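Local coordinates for major Capsid Protein VP1 (Chimpanzee polyomavirus Bob, PDB 6Y9I) that probably builds the pentameric capsomers of the polyomavirus shell and, as in related viruses, is thought to recognise glycan receptors on the host cell, at residues 162-165 with 166-170; 57-60 with 61-65. One frame throughout, in Å; residues are numbered along the deposited sequence.

Interaction 1 (162-165 with 166-170); sequences KTIH and PNDIA
Asp168 turns back from the first turn of helix 166-170 onto the backbone of His165. Its CB lies 3.2 Å from His165 O and also leans on Ile164 CG1. With CG beside the backbone N of its own residue (chi1 -66°), the carboxylate swings back along the incoming chain rather than on along the helix. At the tip, OD2 of Asp168 takes the amide of His165 N at 3.0 Å. The bond is nearly straight, 167° at the hydrogen, but the donor stands well above the carboxylate plane. The same oxygen meets Ile164 CA at 3.6 Å, approaches His165 CD2 obliquely and accepts from a water that also donates to Thr163 O. In return, Asp168 N gives a weak bond to His165 O. Next to Asp168 in sequence, Ile169 meets Ile164, CD1 to CD1 at 3.6 Å, the side chains at about a right angle. The imidazole is held elsewhere, by Glu201 at ND1 and a stack with Tyr155. A carboxylate that accepts from the amide three residues earlier, at the N-terminal end of a short helix, resembles the N3 half of a capping box; this helix lies in the loop after strand 142-146.

Interaction 2 (57-60 with 61-65); sequences NNLL and SIQMP
Leu60 and Gln63 close a tight local turn, a short 3-10 segment (61-63) within the long loop that joins strands 8-26 and 68-73 of the VP1 jelly roll, the BC loop in the usual strand lettering. Two hydrogen bonds in opposite senses define it. Gln63 N donates to Leu60 O at 2.9 Å, and this is the i to i+3 bond of the 3-10 turn. Met64 N repeats the step onto Ser61 O. The side chain of Gln63 supplies the other bond: its OE1 accepts from Leu60 N, also at 2.9 Å and almost perfectly straight (175°), with the donor in the carbonyl plane of the amide. Gln63 can reach this far because CG lies beside its backbone N (chi1 -61°) and the chain then runs extended to CD, carrying the amide back past the start of the turn. The rotation of that amide is fixed from its other end too, since NE2 bonds to Asp53 and to Val48 O. So the glutamine ties the turn to an earlier part of the same loop. A water between Gln63 OE1 and Asn57 OD1 can donate to either, though it has more acceptors in reach than protons. Apolar groups fill in around the turn. Leu60 and Ile62 run alongside each other, with CB of Leu60 3.9 Å from CG1 of Ile62. Leu59 lies at a slant across Gln63 and Met64 and also packs on His108 of a neighbouring subunit, which sets the turn close to a contact within the pentamer. One branch of Leu59, CD1, sits 3.6 Å from Gln63 OE1; the other, CD2, rests against the sulfur of Met64, 3.7 Å from SD.

Interaction 2 comes first along the chain, in the loop between strands 8-26 and 68-73; interaction 1 follows about a hundred residues later, after strand 142-146. Their centres are 13 Å apart on the same side of the chain's centre, and the two loops meet directly. Thr163 OG1 and Ser61 OG, 2.6 Å apart, probably share a hydrogen bond, and His165 CE1 packs on Met64 SD at 4.1 Å. Both interactions use the same device, a side-chain oxygen turned back onto the amide three residues earlier, at the start of a short helical turn. The link joins two loops beside the jelly-roll strands of one VP1 subunit, far apart in sequence.

Interaction 1 (162-165 with 166-170)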
loop_
_atom_site.group_PDB
_atom_site.type_symbol
_atom_site.label_atom_id
_atom_site.label_comp_id
_atom_site.label_asym_id
_atom_site.label_seq_id
_atom_site.Cartn_x
_atom_site.Cartn_y
_atom_site.Cartn_z
ATOM N N LYS A 162 3.948 -36.488 -14.930
ATOM C CA LYS A 162 4.569 -35.166 -15.243
ATOM C C LYS A 162 4.409 -34.213 -14.047
ATOM O O LYS A 162 5.207 -33.267 -13.929
ATOM C CB LYS A 162 3.941 -34.594 -16.512
ATOM C CG LYS A 162 4.195 -35.436 -17.755
ATOM C CD LYS A 162 3.624 -34.827 -19.028
ATOM C CE LYS A 162 4.061 -35.561 -20.282
ATOM N NZ LYS A 162 3.516 -36.940 -20.311
ATOM N N THR A 163 3.410 -34.460 -13.207
ATOM C CA THR A 163 3.120 -33.732 -11.958
ATOM C C THR A 163 2.502 -34.702 -10.975
ATOM O O THR A 163 1.997 -35.758 -11.421
ATOM C CB THR A 163 2.146 -32.556 -12.151
ATOM O OG1 THR A 163 1.002 -32.885 -12.948
ATOM C CG2 THR A 163 2.845 -31.386 -12.796
ATOM N N ILE A 164 2.560 -34.333 -9.695
ATOM C CA ILE A 164 1.897 -35.062 -8.593
ATOM C C ILE A 164 0.810 -34.155 -8.037
ATOM O O ILE A 164 1.042 -32.944 -7.902
ATOM C CB ILE A 164 2.892 -35.515 -7.519
ATOM C CG1 ILE A 164 2.203 -36.330 -6.428
ATOM C CG2 ILE A 164 3.667 -34.350 -6.934
ATOM C CD1 ILE A 164 3.103 -37.375 -5.817
ATOM N N HIS A 165 -0.333 -34.745 -7.732
ATOM C CA HIS A 165 -1.514 -34.082 -7.145
ATOM C C HIS A 165 -1.699 -34.582 -5.723
ATOM O O HIS A 165 -1.308 -35.696 -5.380
ATOM C CB HIS A 165 -2.728 -34.340 -8.046
ATOM C CG HIS A 165 -2.426 -34.062 -9.475
ATOM N ND1 HIS A 165 -2.162 -32.784 -9.930
ATOM C CD2 HIS A 165 -2.313 -34.881 -10.543
ATOM C CE1 HIS A 165 -1.901 -32.826 -11.218
ATOM N NE2 HIS A 165 -1.983 -34.098 -11.623
ATOM N N PRO A 166 -2.304 -33.762 -4.844
ATOM C CA PRO A 166 -2.549 -34.180 -3.474
ATOM C C PRO A 166 -3.262 -35.533 -3.318
ATOM O O PRO A 166 -2.875 -36.240 -2.426
ATOM C CB PRO A 166 -3.420 -33.042 -2.932
ATOM C CG PRO A 166 -2.937 -31.834 -3.697
ATOM C CD PRO A 166 -2.688 -32.361 -5.091
ATOM N N ASN A 167 -4.254 -35.854 -4.154
ATOM C CA ASN A 167 -4.993 -37.135 -4.012
ATOM C C ASN A 167 -4.154 -38.351 -4.435
ATOM O O ASN A 167 -4.497 -39.446 -3.937
ATOM C CB ASN A 167 -6.360 -37.155 -4.685
ATOM C CG ASN A 167 -7.255 -38.103 -3.922
ATOM O OD1 ASN A 167 -7.187 -38.157 -2.694
ATOM N ND2 ASN A 167 -8.046 -38.891 -4.626
ATOM N N ASP A 168 -3.118 -38.172 -5.259
ATOM C CA ASP A 168 -2.088 -39.190 -5.581
ATOM C C ASP A 168 -1.481 -39.638 -4.260
ATOM O O ASP A 168 -1.163 -40.802 -4.138
ATOM C CB ASP A 168 -0.982 -38.677 -6.519
ATOM C CG ASP A 168 -1.426 -38.332 -7.939
ATOM O OD1 ASP A 168 -2.472 -38.857 -8.365
ATOM O OD2 ASP A 168 -0.730 -37.526 -8.633
ATOM N N ILE A 169 -1.359 -38.745 -3.284
ATOM C CA ILE A 169 -0.781 -39.112 -1.967
ATOM C C ILE A 169 -1.910 -39.511 -1.032
ATOM O O ILE A 169 -1.802 -40.573 -0.441
ATOM C CB ILE A 169 0.101 -37.980 -1.416
ATOM C CG1 ILE A 169 1.348 -37.872 -2.288
ATOM C CG2 ILE A 169 0.438 -38.222 0.048
ATOM C CD1 ILE A 169 1.776 -36.486 -2.562
ATOM N N ALA A 170 -2.961 -38.709 -0.930
ATOM C CA ALA A 170 -4.042 -38.895 0.063
ATOM C C ALA A 170 -4.892 -40.128 -0.294
ATOM O O ALA A 170 -5.402 -40.759 0.647
ATOM C CB ALA A 170 -4.881 -37.648 0.123
HETATM O O HOH W 1 0.260 -37.595 -11.470
#

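Interaction 2 (57-60 with 61-65)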
loop_
_atom_site.group_PDB
_atom_site.type_symbol
_atom_site.label_atom_id
_atom_site.label_comp_id
_atom_site.label_asym_id
_atom_site.label_seq_id
_atom_site.Cartn_x
_atom_site.Cartn_y
_atom_site.Cartn_z
ATOM N N ASN A 57 -12.520 -31.280 -20.206
ATOM C CA ASN A 57 -11.295 -31.997 -20.651
ATOM C C ASN A 57 -10.432 -32.205 -19.409
ATOM O O ASN A 57 -10.821 -31.732 -18.326
ATOM C CB ASN A 57 -10.523 -31.222 -21.731
ATOM C CG ASN A 57 -10.138 -29.832 -21.248
ATOM O OD1 ASN A 57 -9.621 -29.679 -20.127
ATOM N ND2 ASN A 57 -10.488 -28.824 -22.023
ATOM N N ASN A 58 -9.315 -32.892 -19.563
ATOM C CA ASN A 58 -8.336 -33.111 -18.479
ATOM C C ASN A 58 -7.365 -31.941 -18.488
ATOM O O ASN A 58 -6.833 -31.646 -19.537
ATOM C CB ASN A 58 -7.543 -34.401 -18.655
ATOM C CG ASN A 58 -8.412 -35.625 -18.509
ATOM O OD1 ASN A 58 -9.313 -35.638 -17.676
ATOM N ND2 ASN A 58 -8.146 -36.637 -19.321
ATOM N N LEU A 59 -7.129 -31.339 -17.332
ATOM C CA LEU A 59 -6.106 -30.273 -17.170
ATOM C C LEU A 59 -4.725 -30.914 -17.328
ATOM O O LEU A 59 -4.476 -31.930 -16.669
ATOM C CB LEU A 59 -6.297 -29.646 -15.792
ATOM C CG LEU A 59 -5.645 -28.285 -15.583
ATOM C CD1 LEU A 59 -6.374 -27.209 -16.371
ATOM C CD2 LEU A 59 -5.623 -27.942 -14.107
ATOM N N LEU A 60 -3.879 -30.357 -18.198
ATOM C CA LEU A 60 -2.525 -30.887 -18.477
ATOM C C LEU A 60 -1.493 -30.251 -17.538
ATOM O O LEU A 60 -1.672 -29.073 -17.148
ATOM C CB LEU A 60 -2.158 -30.562 -19.920
ATOM C CG LEU A 60 -3.158 -30.996 -20.973
ATOM C CD1 LEU A 60 -2.759 -30.436 -22.334
ATOM C CD2 LEU A 60 -3.245 -32.513 -21.012
ATOM N N SER A 61 -0.397 -30.960 -17.287
ATOM C CA SER A 61 0.744 -30.473 -16.471
ATOM C C SER A 61 1.271 -29.160 -17.049
ATOM O O SER A 61 1.665 -28.288 -16.248
ATOM C CB SER A 61 1.825 -31.530 -16.374
ATOM O OG SER A 61 1.378 -32.564 -15.503
ATOM N N ILE A 62 1.247 -29.006 -18.383
ATOM C CA ILE A 62 1.821 -27.817 -19.079
ATOM C C ILE A 62 0.923 -26.576 -18.831
ATOM O O ILE A 62 1.429 -25.464 -19.085
ATOM C CB ILE A 62 2.100 -28.090 -20.574
ATOM C CG1 ILE A 62 0.850 -28.550 -21.329
ATOM C CG2 ILE A 62 3.251 -29.081 -20.752
ATOM C CD1 ILE A 62 0.976 -28.529 -22.845
ATOM N N GLN A 63 -0.293 -26.736 -18.263
ATOM C CA GLN A 63 -1.225 -25.623 -17.893
ATOM C C GLN A 63 -1.127 -25.267 -16.406
ATOM O O GLN A 63 -1.973 -24.432 -15.951
ATOM C CB GLN A 63 -2.687 -25.993 -18.179
ATOM C CG GLN A 63 -2.961 -26.274 -19.638
ATOM C CD GLN A 63 -4.374 -26.754 -19.836
ATOM O OE1 GLN A 63 -4.710 -27.887 -19.500
ATOM N NE2 GLN A 63 -5.222 -25.866 -20.319
ATOM N N MET A 64 -0.205 -25.885 -15.657
ATOM C CA MET A 64 -0.166 -25.768 -14.172
ATOM C C MET A 64 1.231 -25.327 -13.759
ATOM O O MET A 64 2.203 -26.090 -13.855
ATOM C CB MET A 64 -0.524 -27.082 -13.497
ATOM C CG MET A 64 -1.846 -27.645 -13.962
ATOM S SD MET A 64 -2.244 -29.156 -13.061
ATOM C CE MET A 64 -2.845 -28.446 -11.537
ATOM N N PRO A 65 1.404 -24.030 -13.412
ATOM C CA PRO A 65 2.700 -23.557 -12.927
ATOM C C PRO A 65 3.136 -24.378 -11.714
ATOM O O PRO A 65 2.307 -24.760 -10.876
ATOM C CB PRO A 65 2.451 -22.070 -12.634
ATOM C CG PRO A 65 1.289 -21.709 -13.547
ATOM C CD PRO A 65 0.426 -22.944 -13.578
HETATM O O HOH W 2 -7.027 -28.499 -20.794
#